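Local coordinates for serpin-ZX (Arabidopsis thaliana, PDB 3LE2), which inhibits target proteases such as metacaspase-9 and RD21A by offering its reactive centre loop for cleavage and trapping the enzyme covalently, at residues 271-283 and 359-372. Sequence-based numbering, arbitrary orientation.
Sequences QVKVREFKIPKFK and EDEIDFVADHPFLL
F282 and F370 meet in the apolar interior against V388 of strand 382-388, with F282 CE1 in the ring plane of F370, 4.0 Å from CZ. CG of P280 also abuts the edge of F370, 3.6 Å from CE1. A second apolar group follows: chi1 -54° and chi2 -57° fold the I279 side chain so that CD1 meets the edge of the F364 ring, and F364 CB packs 3.9 Å from F277 CD1. The C-terminal end of the serpin reactive centre loop runs into strand 361-365, s1C, which carries the chain back into the body of the protein, parallel to its neighbour 277-280. A nearly straight bond from A366 N to K278 O, 2.9 Å long, secures its inner end. Between V274 and F277 a beta bulge shifts the register by one residue, where 271-283 changes direction at R275 and E276. The side chain of D363 supplies the acceptor for E276 N at the bulge: the N-H reaches OD1 at 2.6 Å from above the carboxylate plane, and F364 N returns to E276 O. The other oxygen, OD2, lies 3.1 Å from R275 NH2 over one guanidinium face, a salt bridge by charge, since OD2 sits well off the plane in which the N-H groups lie. Farther out, a water links K273 N to D360 O, and E359, near G354 of the reactive bond, pairs with K211.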
ATOM      1  N   GLN A 271       3.282  15.734  19.651  1.00 27.31           N
ATOM      2  CA  GLN A 271       4.682  15.382  19.844  1.00 37.41           C
ATOM      3  C   GLN A 271       4.977  15.374  21.321  1.00 39.83           C
ATOM      4  O   GLN A 271       4.739  16.363  22.010  1.00 39.70           O
ATOM      5  CB  GLN A 271       5.596  16.379  19.146  1.00 38.98           C
ATOM      6  CG  GLN A 271       5.508  16.299  17.641  1.00 43.89           C
ATOM      7  CD  GLN A 271       6.383  17.320  16.950  1.00 42.03           C
ATOM      8  OE1 GLN A 271       6.169  18.516  17.081  1.00 50.80           O
ATOM      9  NE2 GLN A 271       7.361  16.846  16.191  1.00 42.71           N
ATOM     10  N   VAL A 272       5.484  14.251  21.810  1.00 36.55           N
ATOM     11  CA  VAL A 272       5.782  14.109  23.221  1.00 35.33           C
ATOM     12  C   VAL A 272       7.249  13.789  23.446  1.00 39.01           C
ATOM     13  O   VAL A 272       7.983  13.453  22.517  1.00 38.49           O
ATOM     14  CB  VAL A 272       4.877  13.050  23.914  1.00 39.40           C
ATOM     15  CG1 VAL A 272       3.404  13.369  23.668  1.00 38.18           C
ATOM     16  CG2 VAL A 272       5.208  11.639  23.436  1.00 37.51           C
ATOM     17  N   LYS A 273       7.671  13.920  24.694  1.00 47.65           N
ATOM     18  CA  LYS A 273       9.046  13.670  25.078  1.00 50.87           C
ATOM     19  C   LYS A 273       9.304  12.173  25.029  1.00 47.68           C
ATOM     20  O   LYS A 273       8.526  11.381  25.575  1.00 44.36           O
ATOM     21  CB  LYS A 273       9.291  14.206  26.496  1.00 49.60           C
ATOM     22  CG  LYS A 273      10.756  14.319  26.910  1.00 67.89           C
ATOM     23  CD  LYS A 273      10.879  14.936  28.308  1.00 74.74           C
ATOM     24  CE  LYS A 273      12.233  15.614  28.517  1.00 85.59           C
ATOM     25  NZ  LYS A 273      12.440  16.782  27.605  1.00 92.54           N
ATOM     26  N   VAL A 274      10.393  11.780  24.373  1.00 42.78           N
ATOM     27  CA  VAL A 274      10.796  10.377  24.347  1.00 40.44           C
ATOM     28  C   VAL A 274      12.037  10.198  25.208  1.00 48.50           C
ATOM     29  O   VAL A 274      12.909  11.064  25.231  1.00 58.25           O
ATOM     30  CB  VAL A 274      11.121   9.900  22.913  1.00 48.35           C
ATOM     31  CG1 VAL A 274       9.895  10.005  22.019  1.00 43.47           C
ATOM     32  CG2 VAL A 274      12.285  10.706  22.333  1.00 46.03           C
ATOM     33  N   ARG A 275      12.118   9.091  25.931  1.00 45.10           N
ATOM     34  CA  ARG A 275      13.360   8.770  26.615  1.00 49.03           C
ATOM     35  C   ARG A 275      14.213   7.872  25.709  1.00 45.93           C
ATOM     36  O   ARG A 275      15.196   8.314  25.115  1.00 42.47           O
ATOM     37  CB  ARG A 275      13.101   8.119  27.972  1.00 35.95           C
ATOM     38  CG  ARG A 275      14.330   7.424  28.518  1.00 50.78           C
ATOM     39  CD  ARG A 275      14.218   7.127  29.989  1.00 56.16           C
ATOM     40  NE  ARG A 275      13.136   6.208  30.298  1.00 54.38           N
ATOM     41  CZ  ARG A 275      13.273   4.892  30.398  1.00 53.40           C
ATOM     42  NH1 ARG A 275      14.455   4.323  30.193  1.00 72.08           N
ATOM     43  NH2 ARG A 275      12.218   4.144  30.700  1.00 65.64           N
ATOM     44  N   GLU A 276      13.824   6.612  25.591  1.00 44.83           N
ATOM     45  CA  GLU A 276      14.447   5.728  24.618  1.00 46.29           C
ATOM     46  C   GLU A 276      13.641   5.688  23.328  1.00 39.89           C
ATOM     47  O   GLU A 276      12.433   5.442  23.351  1.00 38.37           O
ATOM     48  CB  GLU A 276      14.597   4.325  25.188  1.00 47.35           C
ATOM     49  CG  GLU A 276      15.972   4.052  25.730  1.00 56.10           C
ATOM     50  CD  GLU A 276      16.384   2.622  25.485  1.00 83.13           C
ATOM     51  OE1 GLU A 276      17.051   2.359  24.456  1.00 67.11           O
ATOM     52  OE2 GLU A 276      16.019   1.756  26.310  1.00 96.94           O
ATOM     53  N   PHE A 277      14.321   5.933  22.212  1.00 31.51           N
ATOM     54  CA  PHE A 277      13.677   6.025  20.905  1.00 39.91           C
ATOM     55  C   PHE A 277      14.522   5.387  19.806  1.00 39.94           C
ATOM     56  O   PHE A 277      15.528   5.956  19.388  1.00 38.23           O
ATOM     57  CB  PHE A 277      13.419   7.486  20.550  1.00 32.59           C
ATOM     58  CG  PHE A 277      12.661   7.672  19.275  1.00 30.94           C
ATOM     59  CD1 PHE A 277      11.368   7.203  19.152  1.00 37.62           C
ATOM     60  CD2 PHE A 277      13.235   8.325  18.205  1.00 33.95           C
ATOM     61  CE1 PHE A 277      10.663   7.368  17.976  1.00 35.93           C
ATOM     62  CE2 PHE A 277      12.541   8.497  17.029  1.00 32.57           C
ATOM     63  CZ  PHE A 277      11.253   8.022  16.912  1.00 39.92           C
ATOM     64  N   LYS A 278      14.111   4.211  19.336  1.00 40.56           N
ATOM     65  CA  LYS A 278      14.912   3.476  18.357  1.00 35.76           C
ATOM     66  C   LYS A 278      14.094   2.954  17.183  1.00 35.30           C
ATOM     67  O   LYS A 278      13.138   2.199  17.366  1.00 32.43           O
ATOM     68  CB  LYS A 278      15.643   2.317  19.034  1.00 36.71           C
ATOM     69  CG  LYS A 278      16.658   2.744  20.079  1.00 39.89           C
ATOM     70  CD  LYS A 278      17.827   3.490  19.454  1.00 48.02           C
ATOM     71  CE  LYS A 278      18.781   4.012  20.521  1.00 55.63           C
ATOM     72  NZ  LYS A 278      19.259   2.917  21.418  1.00 62.54           N
ATOM     73  N   ILE A 279      14.504   3.340  15.978  1.00 32.13           N
ATOM     74  CA  ILE A 279      13.842   2.916  14.748  1.00 30.77           C
ATOM     75  C   ILE A 279      14.819   2.184  13.809  1.00 32.89           C
ATOM     76  O   ILE A 279      15.809   2.768  13.356  1.00 30.77           O
ATOM     77  CB  ILE A 279      13.247   4.138  14.008  1.00 27.32           C
ATOM     78  CG1 ILE A 279      12.345   4.926  14.944  1.00 32.83           C
ATOM     79  CG2 ILE A 279      12.448   3.707  12.799  1.00 29.34           C
ATOM     80  CD1 ILE A 279      11.219   4.089  15.523  1.00 30.21           C
ATOM     81  N   PRO A 280      14.544   0.905  13.497  1.00 25.93           N
ATOM     82  CA  PRO A 280      15.464   0.226  12.574  1.00 26.97           C
ATOM     83  C   PRO A 280      15.364   0.783  11.169  1.00 30.26           C
ATOM     84  O   PRO A 280      14.254   1.091  10.713  1.00 30.50           O
ATOM     85  CB  PRO A 280      14.951  -1.215  12.579  1.00 34.12           C
ATOM     86  CG  PRO A 280      13.500  -1.095  12.923  1.00 30.66           C
ATOM     87  CD  PRO A 280      13.461   0.013  13.948  1.00 23.84           C
ATOM     88  N   LYS A 281      16.499   0.914  10.485  1.00 29.50           N
ATOM     89  CA  LYS A 281      16.464   1.201   9.055  1.00 29.12           C
ATOM     90  C   LYS A 281      15.935  -0.045   8.373  1.00 27.93           C
ATOM     91  O   LYS A 281      16.079  -1.146   8.909  1.00 31.96           O
ATOM     92  CB  LYS A 281      17.869   1.500   8.522  1.00 33.26           C
ATOM     93  CG  LYS A 281      18.493   2.766   9.072  1.00 39.79           C
ATOM     94  CD  LYS A 281      19.854   3.047   8.452  1.00 35.34           C
ATOM     95  CE  LYS A 281      19.736   3.593   7.030  1.00 38.17           C
ATOM     96  NZ  LYS A 281      21.076   3.688   6.375  1.00 39.94           N
ATOM     97  N   PHE A 282      15.330   0.114   7.200  1.00 30.51           N
ATOM     98  CA  PHE A 282      15.028  -1.033   6.339  1.00 28.85           C
ATOM     99  C   PHE A 282      14.756  -0.588   4.904  1.00 30.12           C
ATOM    100  O   PHE A 282      14.407   0.557   4.654  1.00 27.81           O
ATOM    101  CB  PHE A 282      13.848  -1.849   6.881  1.00 26.96           C
ATOM    102  CG  PHE A 282      12.624  -1.027   7.163  1.00 31.01           C
ATOM    103  CD1 PHE A 282      12.460  -0.394   8.398  1.00 34.72           C
ATOM    104  CD2 PHE A 282      11.633  -0.881   6.205  1.00 33.43           C
ATOM    105  CE1 PHE A 282      11.313   0.371   8.671  1.00 24.63           C
ATOM    106  CE2 PHE A 282      10.482  -0.119   6.473  1.00 30.28           C
ATOM    107  CZ  PHE A 282      10.331   0.498   7.704  1.00 30.60           C
ATOM    108  N   LYS A 283      14.935  -1.502   3.961  1.00 32.95           N
ATOM    109  CA  LYS A 283      14.692  -1.200   2.558  1.00 36.42           C
ATOM    110  C   LYS A 283      14.355  -2.494   1.850  1.00 38.78           C
ATOM    111  O   LYS A 283      15.157  -3.423   1.847  1.00 32.07           O
ATOM    112  CB  LYS A 283      15.932  -0.581   1.907  1.00 35.66           C
ATOM    113  CG  LYS A 283      15.719  -0.153   0.464  1.00 38.20           C
ATOM    114  CD  LYS A 283      17.010   0.362  -0.184  1.00 29.81           C
ATOM    115  CE  LYS A 283      16.710   1.110  -1.481  1.00 45.31           C
ATOM    116  NZ  LYS A 283      17.938   1.679  -2.136  1.00 50.06           N
ATOM    117  N   GLU A 359       7.260  17.088  32.359  1.00 73.58           N
ATOM    118  CA  GLU A 359       6.674  16.419  31.203  1.00 72.19           C
ATOM    119  C   GLU A 359       6.933  14.914  31.231  1.00 67.43           C
ATOM    120  O   GLU A 359       8.067  14.475  31.399  1.00 67.10           O
ATOM    121  CB  GLU A 359       7.173  17.055  29.907  1.00 67.71           C
ATOM    122  CG  GLU A 359       6.688  18.490  29.747  1.00 78.42           C
ATOM    123  CD  GLU A 359       7.239  19.171  28.512  1.00 86.27           C
ATOM    124  OE1 GLU A 359       6.778  20.298  28.206  1.00 68.95           O
ATOM    125  OE2 GLU A 359       8.128  18.582  27.852  1.00 80.82           O
ATOM    126  N   ASP A 360       5.871  14.127  31.091  1.00 67.80           N
ATOM    127  CA  ASP A 360       6.005  12.674  31.102  1.00 68.70           C
ATOM    128  C   ASP A 360       6.727  12.181  29.861  1.00 61.25           C
ATOM    129  O   ASP A 360       6.468  12.644  28.752  1.00 59.38           O
ATOM    130  CB  ASP A 360       4.643  11.996  31.220  1.00 79.46           C
ATOM    131  CG  ASP A 360       4.119  11.992  32.644  1.00 90.93           C
ATOM    132  OD1 ASP A 360       4.818  12.513  33.543  1.00 82.54           O
ATOM    133  OD2 ASP A 360       3.010  11.461  32.865  1.00 87.66           O
ATOM    134  N   GLU A 361       7.646  11.245  30.053  1.00 60.63           N
ATOM    135  CA  GLU A 361       8.400  10.720  28.928  1.00 58.23           C
ATOM    136  C   GLU A 361       8.006   9.290  28.583  1.00 56.04           C
ATOM    137  O   GLU A 361       7.426   8.572  29.400  1.00 52.36           O
ATOM    138  CB  GLU A 361       9.910  10.876  29.136  1.00 58.77           C
ATOM    139  CG  GLU A 361      10.442  10.362  30.452  1.00 67.34           C
ATOM    140  CD  GLU A 361      11.920  10.661  30.630  1.00 66.40           C
ATOM    141  OE1 GLU A 361      12.477  11.462  29.842  1.00 61.77           O
ATOM    142  OE2 GLU A 361      12.524  10.091  31.564  1.00 83.16           O
ATOM    143  N   ILE A 362       8.310   8.895  27.352  1.00 44.55           N
ATOM    144  CA  ILE A 362       7.813   7.644  26.819  1.00 42.09           C
ATOM    145  C   ILE A 362       8.891   6.988  25.966  1.00 40.66           C
ATOM    146  O   ILE A 362       9.749   7.670  25.406  1.00 37.75           O
ATOM    147  CB  ILE A 362       6.540   7.889  25.977  1.00 35.47           C
ATOM    148  CG1 ILE A 362       5.669   6.647  25.927  1.00 38.94           C
ATOM    149  CG2 ILE A 362       6.883   8.329  24.568  1.00 37.07           C
ATOM    150  CD1 ILE A 362       4.474   6.836  25.049  1.00 45.61           C
ATOM    151  N   ASP A 363       8.863   5.662  25.897  1.00 41.09           N
ATOM    152  CA  ASP A 363       9.780   4.926  25.029  1.00 43.66           C
ATOM    153  C   ASP A 363       9.056   4.400  23.799  1.00 39.79           C
ATOM    154  O   ASP A 363       7.890   3.993  23.861  1.00 31.73           O
ATOM    155  CB  ASP A 363      10.446   3.751  25.758  1.00 38.61           C
ATOM    156  CG  ASP A 363      11.412   4.201  26.845  1.00 44.79           C
ATOM    157  OD1 ASP A 363      11.909   5.342  26.782  1.00 46.22           O
ATOM    158  OD2 ASP A 363      11.674   3.403  27.767  1.00 44.99           O
ATOM    159  N   PHE A 364       9.759   4.427  22.677  1.00 34.88           N
ATOM    160  CA  PHE A 364       9.309   3.736  21.495  1.00 30.75           C
ATOM    161  C   PHE A 364      10.555   3.072  20.904  1.00 34.58           C
ATOM    162  O   PHE A 364      11.337   3.703  20.195  1.00 32.30           O
ATOM    163  CB  PHE A 364       8.656   4.705  20.511  1.00 23.40           C
ATOM    164  CG  PHE A 364       7.954   4.022  19.371  1.00 25.57           C
ATOM    165  CD1 PHE A 364       6.598   3.743  19.441  1.00 26.97           C
ATOM    166  CD2 PHE A 364       8.658   3.639  18.237  1.00 28.75           C
ATOM    167  CE1 PHE A 364       5.947   3.098  18.400  1.00 22.81           C
ATOM    168  CE2 PHE A 364       8.019   3.000  17.182  1.00 27.83           C
ATOM    169  CZ  PHE A 364       6.658   2.729  17.269  1.00 28.18           C
ATOM    170  N   VAL A 365      10.759   1.805  21.240  1.00 30.67           N
ATOM    171  CA  VAL A 365      11.950   1.083  20.794  1.00 36.64           C
ATOM    172  C   VAL A 365      11.542  -0.091  19.915  1.00 31.74           C
ATOM    173  O   VAL A 365      11.059  -1.108  20.402  1.00 30.80           O
ATOM    174  CB  VAL A 365      12.796   0.602  21.989  1.00 39.07           C
ATOM    175  CG1 VAL A 365      13.979  -0.260  21.508  1.00 35.37           C
ATOM    176  CG2 VAL A 365      13.280   1.803  22.800  1.00 29.90           C
ATOM    177  N   ALA A 366      11.710   0.068  18.611  1.00 28.62           N
ATOM    178  CA  ALA A 366      11.156  -0.891  17.673  1.00 30.31           C
ATOM    179  C   ALA A 366      12.176  -1.977  17.361  1.00 35.71           C
ATOM    180  O   ALA A 366      12.623  -2.128  16.221  1.00 33.39           O
ATOM    181  CB  ALA A 366      10.718  -0.188  16.405  1.00 27.19           C
ATOM    182  N   ASP A 367      12.547  -2.729  18.389  1.00 34.02           N
ATOM    183  CA  ASP A 367      13.534  -3.777  18.239  1.00 30.94           C
ATOM    184  C   ASP A 367      12.854  -5.120  18.051  1.00 31.96           C
ATOM    185  O   ASP A 367      13.423  -6.164  18.361  1.00 29.06           O
ATOM    186  CB  ASP A 367      14.440  -3.813  19.464  1.00 31.02           C
ATOM    187  CG  ASP A 367      13.687  -4.156  20.727  1.00 37.88           C
ATOM    188  OD1 ASP A 367      12.439  -4.220  20.688  1.00 35.09           O
ATOM    189  OD2 ASP A 367      14.340  -4.364  21.769  1.00 39.73           O
ATOM    190  N   HIS A 368      11.621  -5.088  17.561  1.00 32.86           N
ATOM    191  CA  HIS A 368      10.896  -6.309  17.244  1.00 29.87           C
ATOM    192  C   HIS A 368       9.827  -5.974  16.209  1.00 30.35           C
ATOM    193  O   HIS A 368       9.621  -4.803  15.909  1.00 28.25           O
ATOM    194  CB  HIS A 368      10.308  -6.942  18.505  1.00 29.64           C
ATOM    195  CG  HIS A 368       9.502  -5.996  19.336  1.00 34.50           C
ATOM    196  ND1 HIS A 368      10.079  -5.030  20.135  1.00 35.22           N
ATOM    197  CD2 HIS A 368       8.162  -5.875  19.507  1.00 35.34           C
ATOM    198  CE1 HIS A 368       9.133  -4.349  20.755  1.00 25.16           C
ATOM    199  NE2 HIS A 368       7.960  -4.842  20.393  1.00 29.60           N
ATOM    200  N   PRO A 369       9.177  -6.996  15.627  1.00 30.97           N
ATOM    201  CA  PRO A 369       8.247  -6.769  14.509  1.00 31.62           C
ATOM    202  C   PRO A 369       7.085  -5.817  14.788  1.00 29.41           C
ATOM    203  O   PRO A 369       6.439  -5.872  15.832  1.00 29.41           O
ATOM    204  CB  PRO A 369       7.733  -8.174  14.194  1.00 24.37           C
ATOM    205  CG  PRO A 369       8.898  -9.046  14.557  1.00 31.13           C
ATOM    206  CD  PRO A 369       9.447  -8.429  15.821  1.00 26.73           C
ATOM    207  N   PHE A 370       6.831  -4.952  13.814  1.00 30.95           N
ATOM    208  CA  PHE A 370       5.798  -3.941  13.909  1.00 30.51           C
ATOM    209  C   PHE A 370       5.072  -3.835  12.579  1.00 32.51           C
ATOM    210  O   PHE A 370       5.586  -4.291  11.554  1.00 27.31           O
ATOM    211  CB  PHE A 370       6.403  -2.586  14.301  1.00 28.59           C
ATOM    212  CG  PHE A 370       7.604  -2.164  13.466  1.00 24.93           C
ATOM    213  CD1 PHE A 370       8.890  -2.537  13.834  1.00 24.07           C
ATOM    214  CD2 PHE A 370       7.448  -1.343  12.360  1.00 22.34           C
ATOM    215  CE1 PHE A 370      10.008  -2.136  13.085  1.00 24.78           C
ATOM    216  CE2 PHE A 370       8.560  -0.934  11.604  1.00 25.19           C
ATOM    217  CZ  PHE A 370       9.844  -1.329  11.974  1.00 23.14           C
ATOM    218  N   LEU A 371       3.871  -3.260  12.605  1.00 25.75           N
ATOM    219  CA  LEU A 371       3.144  -2.984  11.379  1.00 23.53           C
ATOM    220  C   LEU A 371       3.499  -1.610  10.877  1.00 25.21           C
ATOM    221  O   LEU A 371       3.981  -0.768  11.631  1.00 24.64           O
ATOM    222  CB  LEU A 371       1.633  -3.042  11.590  1.00 21.13           C
ATOM    223  CG  LEU A 371       1.020  -4.427  11.727  1.00 40.81           C
ATOM    224  CD1 LEU A 371      -0.456  -4.303  12.043  1.00 35.89           C
ATOM    225  CD2 LEU A 371       1.255  -5.238  10.444  1.00 30.66           C
ATOM    226  N   LEU A 372       3.267  -1.402   9.584  0.59 26.46           N
ATOM    227  CA  LEU A 372       3.538  -0.142   8.910  0.59 26.55           C
ATOM    228  C   LEU A 372       2.314   0.275   8.127  0.59 24.89           C
ATOM    229  O   LEU A 372       1.670  -0.557   7.485  0.59 25.16           O
ATOM    230  CB  LEU A 372       4.680  -0.306   7.903  0.59 29.61           C
ATOM    231  CG  LEU A 372       6.112  -0.472   8.389  0.59 32.27           C
ATOM    232  CD1 LEU A 372       7.031  -0.568   7.179  0.59 25.84           C
ATOM    233  CD2 LEU A 372       6.491   0.694   9.278  0.59 24.51           C
TER
HETATM  234  O   HOH W   1       5.786  15.096  26.992  1.00 44.77           O